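Local coordinates for amine oxidase (Emericella nidulans, PDB 3PGB), which probably oxidises primary amines, using a copper ion and a topaquinone cofactor built into its own polypeptide chain, at residues L192-T203 against A211-I221; D249-Y259 against G506-A514. One frame throughout, in Å; residues are numbered along the deposited sequence.

Contact 1: residues L192-T203 against A211-I221; sequences LFKISASIADIT and ALGLENDTLDI. With NAG (2-acetamido-2-deoxy-beta-D-glucopyranose), chain G.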
loop_
_atom_site.group_PDB
_atom_site.type_symbol
_atom_site.label_atom_id
_atom_site.label_comp_id
_atom_site.label_asym_id
_atom_site.label_seq_id
_atom_site.Cartn_x
_atom_site.Cartn_y
_atom_site.Cartn_z
ATOM N N LEU A 192 -43.462 -7.368 -15.715
ATOM C CA LEU A 192 -42.289 -8.085 -16.233
ATOM C C LEU A 192 -42.578 -9.529 -16.628
ATOM O O LEU A 192 -42.234 -9.951 -17.728
ATOM C CB LEU A 192 -41.135 -8.048 -15.224
ATOM C CG LEU A 192 -40.444 -6.692 -15.046
ATOM C CD1 LEU A 192 -39.507 -6.719 -13.849
ATOM C CD2 LEU A 192 -39.700 -6.290 -16.313
ATOM N N PHE A 193 -43.209 -10.277 -15.735
ATOM C CA PHE A 193 -43.545 -11.673 -16.015
ATOM C C PHE A 193 -44.571 -11.817 -17.135
ATOM O O PHE A 193 -44.538 -12.791 -17.885
ATOM C CB PHE A 193 -44.063 -12.387 -14.759
ATOM C CG PHE A 193 -43.017 -12.618 -13.693
ATOM C CD1 PHE A 193 -41.666 -12.762 -14.008
ATOM C CD2 PHE A 193 -43.398 -12.736 -12.364
ATOM C CE1 PHE A 193 -40.725 -12.989 -13.013
ATOM C CE2 PHE A 193 -42.458 -12.973 -11.366
ATOM C CZ PHE A 193 -41.123 -13.098 -11.692
ATOM N N LYS A 194 -45.487 -10.863 -17.245
ATOM C CA LYS A 194 -46.459 -10.893 -18.330
ATOM C C LYS A 194 -45.767 -10.642 -19.672
ATOM O O LYS A 194 -46.019 -11.353 -20.644
ATOM C CB LYS A 194 -47.604 -9.901 -18.069
ATOM C CG LYS A 194 -48.463 -10.327 -16.873
ATOM C CD LYS A 194 -49.815 -9.617 -16.787
ATOM C CE LYS A 194 -50.738 -10.345 -15.795
ATOM N NZ LYS A 194 -51.943 -9.547 -15.423
ATOM N N ILE A 195 -44.873 -9.655 -19.705
ATOM C CA ILE A 195 -44.070 -9.374 -20.895
ATOM C C ILE A 195 -43.157 -10.557 -21.224
ATOM O O ILE A 195 -42.987 -10.909 -22.394
ATOM C CB ILE A 195 -43.206 -8.096 -20.723
ATOM C CG1 ILE A 195 -44.093 -6.851 -20.651
ATOM C CG2 ILE A 195 -42.219 -7.955 -21.876
ATOM C CD1 ILE A 195 -43.383 -5.633 -20.100
ATOM N N SER A 196 -42.579 -11.169 -20.195
ATOM C CA SER A 196 -41.711 -12.320 -20.394
ATOM C C SER A 196 -42.476 -13.514 -20.961
ATOM O O SER A 196 -41.947 -14.247 -21.788
ATOM C CB SER A 196 -41.021 -12.714 -19.090
ATOM O OG SER A 196 -40.245 -13.883 -19.287
ATOM N N ALA A 197 -43.713 -13.710 -20.511
ATOM C CA ALA A 197 -44.584 -14.758 -21.069
ATOM C C ALA A 197 -44.900 -14.489 -22.541
ATOM O O ALA A 197 -45.165 -15.415 -23.301
ATOM C CB ALA A 197 -45.877 -14.883 -20.257
ATOM N N SER A 198 -44.870 -13.215 -22.927
ATOM C CA SER A 198 -45.015 -12.802 -24.324
ATOM C C SER A 198 -43.898 -13.364 -25.223
ATOM O O SER A 198 -44.095 -13.541 -26.428
ATOM C CB SER A 198 -45.023 -11.270 -24.416
ATOM O OG SER A 198 -45.705 -10.833 -25.571
ATOM N N ILE A 199 -42.728 -13.616 -24.630
ATOM C CA ILE A 199 -41.572 -14.156 -25.346
ATOM C C ILE A 199 -41.029 -15.426 -24.679
ATOM O O ILE A 199 -39.830 -15.712 -24.762
ATOM C CB ILE A 199 -40.450 -13.092 -25.478
ATOM C CG1 ILE A 199 -39.879 -12.695 -24.117
ATOM C CG2 ILE A 199 -40.984 -11.850 -26.168
ATOM C CD1 ILE A 199 -38.548 -11.985 -24.223
ATOM N N ALA A 200 -41.911 -16.192 -24.038
ATOM C CA ALA A 200 -41.513 -17.429 -23.363
ATOM C C ALA A 200 -40.945 -18.443 -24.350
ATOM O O ALA A 200 -39.968 -19.135 -24.053
ATOM C CB ALA A 200 -42.683 -18.033 -22.630
ATOM N N ASP A 201 -41.567 -18.535 -25.521
ATOM C CA ASP A 201 -41.069 -19.408 -26.579
ATOM C C ASP A 201 -39.657 -18.997 -27.010
ATOM O O ASP A 201 -38.832 -19.852 -27.339
ATOM C CB ASP A 201 -42.021 -19.398 -27.781
ATOM C CG ASP A 201 -42.100 -18.041 -28.454
ATOM O OD1 ASP A 201 -42.239 -17.023 -27.736
ATOM O OD2 ASP A 201 -42.022 -17.987 -29.703
ATOM N N ILE A 202 -39.391 -17.693 -27.000
ATOM C CA ILE A 202 -38.086 -17.162 -27.386
ATOM C C ILE A 202 -37.028 -17.421 -26.318
ATOM O O ILE A 202 -35.912 -17.802 -26.651
ATOM C CB ILE A 202 -38.145 -15.653 -27.701
ATOM C CG1 ILE A 202 -38.959 -15.421 -28.979
ATOM C CG2 ILE A 202 -36.738 -15.085 -27.861
ATOM C CD1 ILE A 202 -39.155 -13.960 -29.324
ATOM N N THR A 203 -37.380 -17.233 -25.047
ATOM C CA THR A 203 -36.432 -17.490 -23.951
ATOM C C THR A 203 -36.140 -18.979 -23.791
ATOM O O THR A 203 -35.101 -19.350 -23.254
ATOM C CB THR A 203 -36.895 -16.892 -22.592
ATOM O OG1 THR A 203 -38.046 -17.592 -22.092
ATOM C CG2 THR A 203 -37.205 -15.406 -22.738
ATOM N N ALA A 211 -38.873 -17.169 -17.370
ATOM C CA ALA A 211 -39.194 -16.403 -16.165
ATOM C C ALA A 211 -40.674 -16.028 -16.221
ATOM O O ALA A 211 -41.069 -15.136 -16.974
ATOM C CB ALA A 211 -38.327 -15.154 -16.070
ATOM N N LEU A 212 -41.490 -16.735 -15.442
ATOM C CA LEU A 212 -42.937 -16.488 -15.392
ATOM C C LEU A 212 -43.497 -16.223 -13.983
ATOM O O LEU A 212 -44.635 -15.774 -13.847
ATOM C CB LEU A 212 -43.672 -17.670 -16.024
ATOM C CG LEU A 212 -43.153 -18.100 -17.396
ATOM C CD1 LEU A 212 -43.849 -19.376 -17.854
ATOM C CD2 LEU A 212 -43.326 -16.978 -18.414
ATOM N N GLY A 213 -42.703 -16.482 -12.948
ATOM C CA GLY A 213 -43.151 -16.354 -11.556
ATOM C C GLY A 213 -43.616 -17.670 -10.949
ATOM O O GLY A 213 -44.405 -17.677 -10.010
ATOM N N LEU A 214 -43.115 -18.780 -11.486
ATOM C CA LEU A 214 -43.484 -20.126 -11.042
ATOM C C LEU A 214 -42.292 -20.829 -10.386
ATOM O O LEU A 214 -41.165 -20.326 -10.417
ATOM C CB LEU A 214 -43.971 -20.945 -12.243
ATOM C CG LEU A 214 -45.384 -20.708 -12.809
ATOM C CD1 LEU A 214 -46.008 -19.385 -12.366
ATOM C CD2 LEU A 214 -45.351 -20.786 -14.341
ATOM N N GLU A 215 -42.551 -21.994 -9.793
ATOM C CA GLU A 215 -41.494 -22.818 -9.203
ATOM C C GLU A 215 -40.516 -23.319 -10.267
ATOM O O GLU A 215 -39.317 -23.425 -10.003
ATOM C CB GLU A 215 -42.091 -24.016 -8.456
ATOM N N ASN A 216 -41.017 -23.612 -11.468
ATOM C CA ASN A 216 -40.155 -24.102 -12.551
ATOM C C ASN A 216 -39.253 -23.036 -13.216
ATOM O O ASN A 216 -38.496 -23.365 -14.135
ATOM C CB ASN A 216 -40.984 -24.859 -13.611
ATOM C CG ASN A 216 -41.732 -23.937 -14.564
ATOM O OD1 ASN A 216 -41.845 -22.730 -14.327
ATOM N ND2 ASN A 216 -42.250 -24.515 -15.659
ATOM N N ASP A 217 -39.336 -21.781 -12.759
ATOM C CA ASP A 217 -38.495 -20.691 -13.283
ATOM C C ASP A 217 -37.013 -21.052 -13.261
ATOM O O ASP A 217 -36.483 -21.448 -12.225
ATOM C CB ASP A 217 -38.685 -19.396 -12.473
ATOM C CG ASP A 217 -39.927 -18.606 -12.875
ATOM O OD1 ASP A 217 -40.798 -19.140 -13.601
ATOM O OD2 ASP A 217 -40.037 -17.431 -12.449
ATOM N N THR A 218 -36.362 -20.914 -14.414
ATOM C CA THR A 218 -34.915 -21.079 -14.540
ATOM C C THR A 218 -34.206 -19.753 -14.866
ATOM O O THR A 218 -32.976 -19.698 -14.893
ATOM C CB THR A 218 -34.575 -22.092 -15.642
ATOM O OG1 THR A 218 -35.205 -21.689 -16.865
ATOM C CG2 THR A 218 -35.051 -23.482 -15.257
ATOM N N LEU A 219 -34.984 -18.698 -15.118
ATOM C CA LEU A 219 -34.441 -17.378 -15.438
ATOM C C LEU A 219 -34.905 -16.353 -14.425
ATOM O O LEU A 219 -35.923 -16.539 -13.766
ATOM C CB LEU A 219 -34.900 -16.917 -16.825
ATOM C CG LEU A 219 -34.536 -17.786 -18.026
ATOM C CD1 LEU A 219 -35.086 -17.157 -19.298
ATOM C CD2 LEU A 219 -33.035 -17.982 -18.124
ATOM N N ASP A 220 -34.160 -15.258 -14.337
ATOM C CA ASP A 220 -34.484 -14.149 -13.450
ATOM C C ASP A 220 -34.440 -12.838 -14.230
ATOM O O ASP A 220 -33.700 -12.728 -15.201
ATOM C CB ASP A 220 -33.479 -14.109 -12.299
ATOM C CG ASP A 220 -33.993 -13.348 -11.098
ATOM O OD1 ASP A 220 -33.174 -12.659 -10.447
ATOM O OD2 ASP A 220 -35.206 -13.443 -10.797
ATOM N N ILE A 221 -35.231 -11.856 -13.803
ATOM C CA ILE A 221 -35.277 -10.541 -14.447
ATOM C C ILE A 221 -35.026 -9.416 -13.441
ATOM O O ILE A 221 -35.734 -9.296 -12.434
ATOM C CB ILE A 221 -36.647 -10.278 -15.097
ATOM C CG1 ILE A 221 -36.981 -11.360 -16.127
ATOM C CG2 ILE A 221 -36.668 -8.895 -15.752
ATOM C CD1 ILE A 221 -38.387 -11.254 -16.673
HETATM C C1 NAG G . -42.988 -23.817 -16.691
HETATM C C2 NAG G . -42.232 -24.131 -17.980
HETATM C C3 NAG G . -42.905 -23.446 -19.170
HETATM C C4 NAG G . -44.410 -23.738 -19.213
HETATM C C5 NAG G . -45.052 -23.559 -17.827
HETATM C C6 NAG G . -46.529 -23.973 -17.809
HETATM C C7 NAG G . -39.790 -24.435 -18.273
HETATM C C8 NAG G . -38.432 -23.829 -18.063
HETATM N N2 NAG G . -40.843 -23.709 -17.860
HETATM O O3 NAG G . -42.288 -23.863 -20.373
HETATM O O4 NAG G . -45.042 -22.894 -20.160
HETATM O O5 NAG G . -44.326 -24.270 -16.828
HETATM O O6 NAG G . -46.698 -25.334 -18.165
HETATM O O7 NAG G . -39.871 -25.543 -18.805
HETATM O O HOH W 1 -39.664 -16.372 -20.146
#

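Contact 2: residues D249-Y259 against G506-A514; sequences DSETLLPLGLY and GYIQSAYYA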
loop_
_atom_site.group_PDB
_atom_site.type_symbol
_atom_site.label_atom_id
_atom_site.label_comp_id
_atom_site.label_asym_id
_atom_site.label_seq_id
_atom_site.Cartn_x
_atom_site.Cartn_y
_atom_site.Cartn_z
ATOM N N ASP A 249 -24.084 -18.648 -4.923
ATOM C CA ASP A 249 -24.497 -17.245 -5.061
ATOM C C ASP A 249 -23.864 -16.590 -6.299
ATOM O O ASP A 249 -23.300 -15.493 -6.226
ATOM C CB ASP A 249 -24.135 -16.467 -3.785
ATOM C CG ASP A 249 -24.958 -15.198 -3.613
ATOM O OD1 ASP A 249 -26.170 -15.217 -3.901
ATOM O OD2 ASP A 249 -24.388 -14.183 -3.177
ATOM N N SER A 250 -23.997 -17.255 -7.443
ATOM C CA SER A 250 -23.233 -16.892 -8.632
ATOM C C SER A 250 -24.044 -16.211 -9.752
ATOM O O SER A 250 -23.552 -16.093 -10.874
ATOM C CB SER A 250 -22.559 -18.153 -9.178
ATOM O OG SER A 250 -23.529 -19.099 -9.596
ATOM N N GLU A 251 -25.255 -15.740 -9.458
ATOM C CA GLU A 251 -26.134 -15.213 -10.505
ATOM C C GLU A 251 -25.564 -13.989 -11.214
ATOM O O GLU A 251 -25.729 -13.844 -12.428
ATOM C CB GLU A 251 -27.520 -14.878 -9.957
ATOM C CG GLU A 251 -28.493 -14.399 -11.049
ATOM C CD GLU A 251 -29.926 -14.280 -10.568
ATOM O OE1 GLU A 251 -30.577 -13.275 -10.924
ATOM O OE2 GLU A 251 -30.400 -15.178 -9.835
ATOM N N THR A 252 -24.887 -13.117 -10.468
ATOM C CA THR A 252 -24.303 -11.913 -11.060
ATOM C C THR A 252 -23.202 -12.222 -12.094
ATOM O O THR A 252 -22.753 -11.318 -12.784
ATOM C CB THR A 252 -23.761 -10.924 -9.986
ATOM O OG1 THR A 252 -22.566 -11.443 -9.387
ATOM C CG2 THR A 252 -24.808 -10.653 -8.910
ATOM N N LEU A 253 -22.775 -13.483 -12.191
ATOM C CA LEU A 253 -21.913 -13.954 -13.287
ATOM C C LEU A 253 -22.669 -14.574 -14.470
ATOM O O LEU A 253 -22.037 -15.128 -15.362
ATOM C CB LEU A 253 -20.920 -15.003 -12.775
ATOM C CG LEU A 253 -19.934 -14.569 -11.690
ATOM C CD1 LEU A 253 -18.965 -15.706 -11.399
ATOM C CD2 LEU A 253 -19.192 -13.298 -12.089
ATOM N N LEU A 254 -23.999 -14.473 -14.492
ATOM C CA LEU A 254 -24.815 -15.187 -15.481
ATOM C C LEU A 254 -25.783 -14.303 -16.296
ATOM O O LEU A 254 -26.948 -14.655 -16.461
ATOM C CB LEU A 254 -25.612 -16.291 -14.766
ATOM C CG LEU A 254 -24.805 -17.248 -13.883
ATOM C CD1 LEU A 254 -25.733 -18.222 -13.170
ATOM C CD2 LEU A 254 -23.737 -17.996 -14.702
ATOM N N PRO A 255 -25.303 -13.167 -16.835
ATOM C CA PRO A 255 -26.174 -12.350 -17.689
ATOM C C PRO A 255 -26.531 -13.069 -18.990
ATOM O O PRO A 255 -25.767 -13.929 -19.439
ATOM C CB PRO A 255 -25.318 -11.117 -17.980
ATOM C CG PRO A 255 -23.911 -11.590 -17.850
ATOM C CD PRO A 255 -23.930 -12.634 -16.779
ATOM N N LEU A 256 -27.675 -12.728 -19.586
ATOM C CA LEU A 256 -28.149 -13.426 -20.798
ATOM C C LEU A 256 -28.277 -12.547 -22.047
ATOM O O LEU A 256 -28.280 -13.066 -23.162
ATOM C CB LEU A 256 -29.466 -14.148 -20.521
ATOM C CG LEU A 256 -29.422 -15.283 -19.494
ATOM C CD1 LEU A 256 -30.775 -15.990 -19.452
ATOM C CD2 LEU A 256 -28.302 -16.278 -19.803
ATOM N N GLY A 257 -28.406 -11.233 -21.868
ATOM C CA GLY A 257 -28.183 -10.276 -22.958
ATOM C C GLY A 257 -29.403 -9.797 -23.717
ATOM O O GLY A 257 -29.274 -9.288 -24.833
ATOM N N LEU A 258 -30.583 -9.956 -23.125
ATOM C CA LEU A 258 -31.817 -9.467 -23.716
ATOM C C LEU A 258 -32.366 -8.402 -22.782
ATOM O O LEU A 258 -32.581 -8.662 -21.599
ATOM C CB LEU A 258 -32.810 -10.617 -23.886
ATOM C CG LEU A 258 -34.170 -10.304 -24.516
ATOM C CD1 LEU A 258 -34.022 -9.631 -25.878
ATOM C CD2 LEU A 258 -34.982 -11.580 -24.633
ATOM N N TYR A 259 -32.582 -7.204 -23.317
ATOM C CA TYR A 259 -32.928 -6.041 -22.507
ATOM C C TYR A 259 -34.323 -5.514 -22.825
ATOM O O TYR A 259 -34.824 -5.679 -23.940
ATOM C CB TYR A 259 -31.883 -4.950 -22.700
ATOM C CG TYR A 259 -30.471 -5.466 -22.537
ATOM C CD1 TYR A 259 -29.795 -5.343 -21.332
ATOM C CD2 TYR A 259 -29.821 -6.097 -23.588
ATOM C CE1 TYR A 259 -28.508 -5.820 -21.186
ATOM C CE2 TYR A 259 -28.538 -6.584 -23.452
ATOM C CZ TYR A 259 -27.888 -6.444 -22.252
ATOM O OH TYR A 259 -26.613 -6.922 -22.135
ATOM N N GLY A 506 -15.694 -11.089 -3.253
ATOM C CA GLY A 506 -17.038 -11.494 -3.629
ATOM C C GLY A 506 -17.211 -11.558 -5.137
ATOM O O GLY A 506 -16.231 -11.600 -5.884
ATOM N N TYR A 507 -18.465 -11.559 -5.578
ATOM C CA TYR A 507 -18.801 -11.724 -6.988
ATOM C C TYR A 507 -18.875 -10.390 -7.692
ATOM O O TYR A 507 -19.412 -9.425 -7.157
ATOM C CB TYR A 507 -20.144 -12.435 -7.138
ATOM C CG TYR A 507 -20.057 -13.924 -6.961
ATOM C CD1 TYR A 507 -20.282 -14.511 -5.728
ATOM C CD2 TYR A 507 -19.745 -14.747 -8.027
ATOM C CE1 TYR A 507 -20.198 -15.878 -5.561
ATOM C CE2 TYR A 507 -19.665 -16.114 -7.872
ATOM C CZ TYR A 507 -19.890 -16.673 -6.632
ATOM O OH TYR A 507 -19.812 -18.033 -6.456
ATOM N N ILE A 508 -18.341 -10.334 -8.903
ATOM C CA ILE A 508 -18.477 -9.147 -9.717
ATOM C C ILE A 508 -19.888 -9.125 -10.301
ATOM O O ILE A 508 -20.517 -10.173 -10.455
ATOM C CB ILE A 508 -17.400 -9.077 -10.835
ATOM C CG1 ILE A 508 -17.620 -10.150 -11.907
ATOM C CG2 ILE A 508 -16.006 -9.194 -10.230
ATOM C CD1 ILE A 508 -16.673 -10.024 -13.111
ATOM N N GLN A 509 -20.396 -7.934 -10.599
ATOM C CA GLN A 509 -21.617 -7.832 -11.376
ATOM C C GLN A 509 -21.215 -7.810 -12.834
ATOM O O GLN A 509 -20.671 -6.821 -13.337
ATOM C CB GLN A 509 -22.452 -6.612 -11.019
ATOM C CG GLN A 509 -23.825 -6.690 -11.649
ATOM C CD GLN A 509 -24.737 -5.598 -11.189
ATOM O OE1 GLN A 509 -24.990 -4.644 -11.921
ATOM N NE2 GLN A 509 -25.236 -5.717 -9.968
ATOM N N SER A 510 -21.510 -8.921 -13.498
ATOM C CA SER A 510 -21.000 -9.228 -14.823
ATOM C C SER A 510 -21.737 -8.450 -15.905
ATOM O O SER A 510 -22.670 -7.706 -15.617
ATOM C CB SER A 510 -21.160 -10.731 -15.051
ATOM O OG SER A 510 -20.597 -11.149 -16.267
ATOM N N ALA A 511 -21.294 -8.614 -17.146
ATOM C CA ALA A 511 -21.967 -8.042 -18.309
ATOM C C ALA A 511 -21.939 -9.058 -19.440
ATOM O O ALA A 511 -20.984 -9.826 -19.558
ATOM C CB ALA A 511 -21.285 -6.753 -18.738
ATOM N N TYR A 512 -22.986 -9.073 -20.261
ATOM C CA TYR A 512 -23.041 -9.972 -21.415
ATOM C C TYR A 512 -21.973 -9.563 -22.419
ATOM O O TYR A 512 -21.727 -8.373 -22.621
ATOM C CB TYR A 512 -24.430 -9.954 -22.066
ATOM C CG TYR A 512 -24.695 -11.138 -22.975
ATOM C CD1 TYR A 512 -24.826 -12.427 -22.454
ATOM C CD2 TYR A 512 -24.821 -10.972 -24.346
ATOM C CE1 TYR A 512 -25.071 -13.519 -23.281
ATOM C CE2 TYR A 512 -25.060 -12.052 -25.182
ATOM C CZ TYR A 512 -25.190 -13.320 -24.643
ATOM O OH TYR A 512 -25.429 -14.380 -25.474
ATOM N N TYR A 513 -21.338 -10.550 -23.040
ATOM C CA TYR A 513 -20.150 -10.303 -23.870
ATOM C C TYR A 513 -20.465 -9.525 -25.136
ATOM O O TYR A 513 -19.646 -8.726 -25.592
ATOM C CB TYR A 513 -19.464 -11.618 -24.247
ATOM C CG TYR A 513 -20.021 -12.297 -25.483
ATOM C CD1 TYR A 513 -19.354 -12.216 -26.702
ATOM C CD2 TYR A 513 -21.215 -13.019 -25.432
ATOM C CE1 TYR A 513 -19.859 -12.836 -27.843
ATOM C CE2 TYR A 513 -21.727 -13.648 -26.566
ATOM C CZ TYR A 513 -21.045 -13.552 -27.766
ATOM O OH TYR A 513 -21.544 -14.168 -28.886
ATOM N N ALA A 514 -21.654 -9.760 -25.690
ATOM C CA ALA A 514 -21.977 -9.344 -27.048
ATOM C C ALA A 514 -21.782 -7.848 -27.250
ATOM O O ALA A 514 -22.442 -7.040 -26.609
ATOM C CB ALA A 514 -23.406 -9.753 -27.408
HETATM O O HOH W 2 -21.058 -19.219 -4.435
HETATM O O HOH W 3 -28.146 -14.483 -25.240
HETATM O O HOH W 4 -24.683 -7.302 -24.960
#

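Contact 1: residues L192-T203 against A211-I221
Ser196 and Ala211 meet because the serine hydroxyl is turned away from its own backbone N (chi1 177°) and so leans out of helix 192-198 toward the returning chain. One turn earlier, Phe193 places its ring carbon CG opposite its carbonyl carbon (chi1 -69°), which lays the ring flat against the peptide joining Leu212 and Gly213. Ser196 OG donates to Ala211 O at 2.8 Å, approaching in the carbonyl plane and on a lone pair, at a C=O...O angle of 138°. The same hydroxyl accepts a hydrogen bond from a water, which also donates to Thr203 OG1 and accepts from Ala211 N at 3.0 Å; Thr203 OG1 has a further partner in Gly209 O. One water thus links two successive helices to the chain that follows them. Gly213 CA makes a CH-pi contact over the Phe193 face, 3.8 Å from its centroid. Beside it, Leu212 starts out pointing away but bends back, bringing CD2 to 3.8 Å from Ala197 CB. On the buried side, Ile221 reaches from strand 219-221 toward the helix, with CD1 3.9 Å from Ser196 CB and CG2 4.0 Å from Leu192 CD2. The loop is braced internally by the carboxylate of Asp217. OD1 receives Leu212 N and Leu214 N from opposite faces of its plane, while OD2 takes Gly213 N at 2.9 Å through its syn lone pair. Within the type I beta turn from Leu214 to Asp217, Asn216 ND2 is covalently joined to C1 of an N-acetylglucosamine, in an Asn-X-Thr sequon completed by Thr218. Overall, two successive helices pack on one face of a five-stranded antiparallel sheet, with a glycosylated turn leading into its edge strand 219-223, in an alpha+beta domain in the N-terminal part of a copper amine oxidase.

Contact 2: residues D249-Y259 against G506-A514
Thr252 and Ile508 join across an interdomain seam, where a 3-10 turn and the strand after it lie along a loop of the catalytic beta-sandwich of the copper amine oxidase fold. The two backbones run in the same general direction. Thr252 OG1 donates to Ile508 O at 2.6 Å, from 39° out of the carbonyl plane and therefore off its lone pairs. Its chi1 of 72° swings the hydroxyl toward this carbonyl and also sets it against Tyr507 CB. Ser510 N is paired with Thr252 O, although the position of that carbonyl oxygen is less certain.

Two tyrosines flank these bonds, each with one face against backbone and its hydroxyl occupied. Over Tyr507 lie Asp249 O and Ser250 CA, the latter in a CH-pi contact 4.1 Å from the centroid, while Leu253 CD1 meets the ring edge. Tyr507 OH is bonded to Ala311 O and accepts from a water that also accepts a hydrogen bond from Asp249 N, 3.1 Å from it. Nearby, Ser250 OG pairs with Asp307, and Asp249 OD2 bonds to His459 NE2 of the second subunit, whose ring meets Tyr507 edge-to-face, so the seam extends to the dimer interface. Tyr512 OH is bonded to Lys303 O and receives a second bond from a water at 2.7 Å, which also donates to Leu256 O. That carbonyl oxygen lies over the Tyr512 face, as does Gly257 CA, 3.9 Å from the centroid.

The seam approaches the metal site through Ile508, whose side chain is about 4 Å from that of the copper ligand His698 and about 6 Å from copper, nearest atoms in each case. From the N-terminal side, Leu253 CD2 packs on Ile508 CG1 at 3.5 Å.

How the contacts relate
Following the chain from the N terminus, contact 1 comes first and is local: only seven residues, the end of helix 200-207 and a short loop, separate its segments before strand 219-223 opens an antiparallel sheet. After strand 235-242 the chain reaches 249-259, where contact 2 closes a long loop, with 246 residues between its segments and 506-514 deep in the catalytic domain. The two contacts are in series, neither nested nor crossed. They share the sheet: helices lie against it in contact 1, and contact 2 ties it to the copper-bearing domain. Leu219 CD2 packs 3.3 Å from Leu256 CD1, and the carboxylates of Asp220 and Glu251 come close enough that they may share a proton.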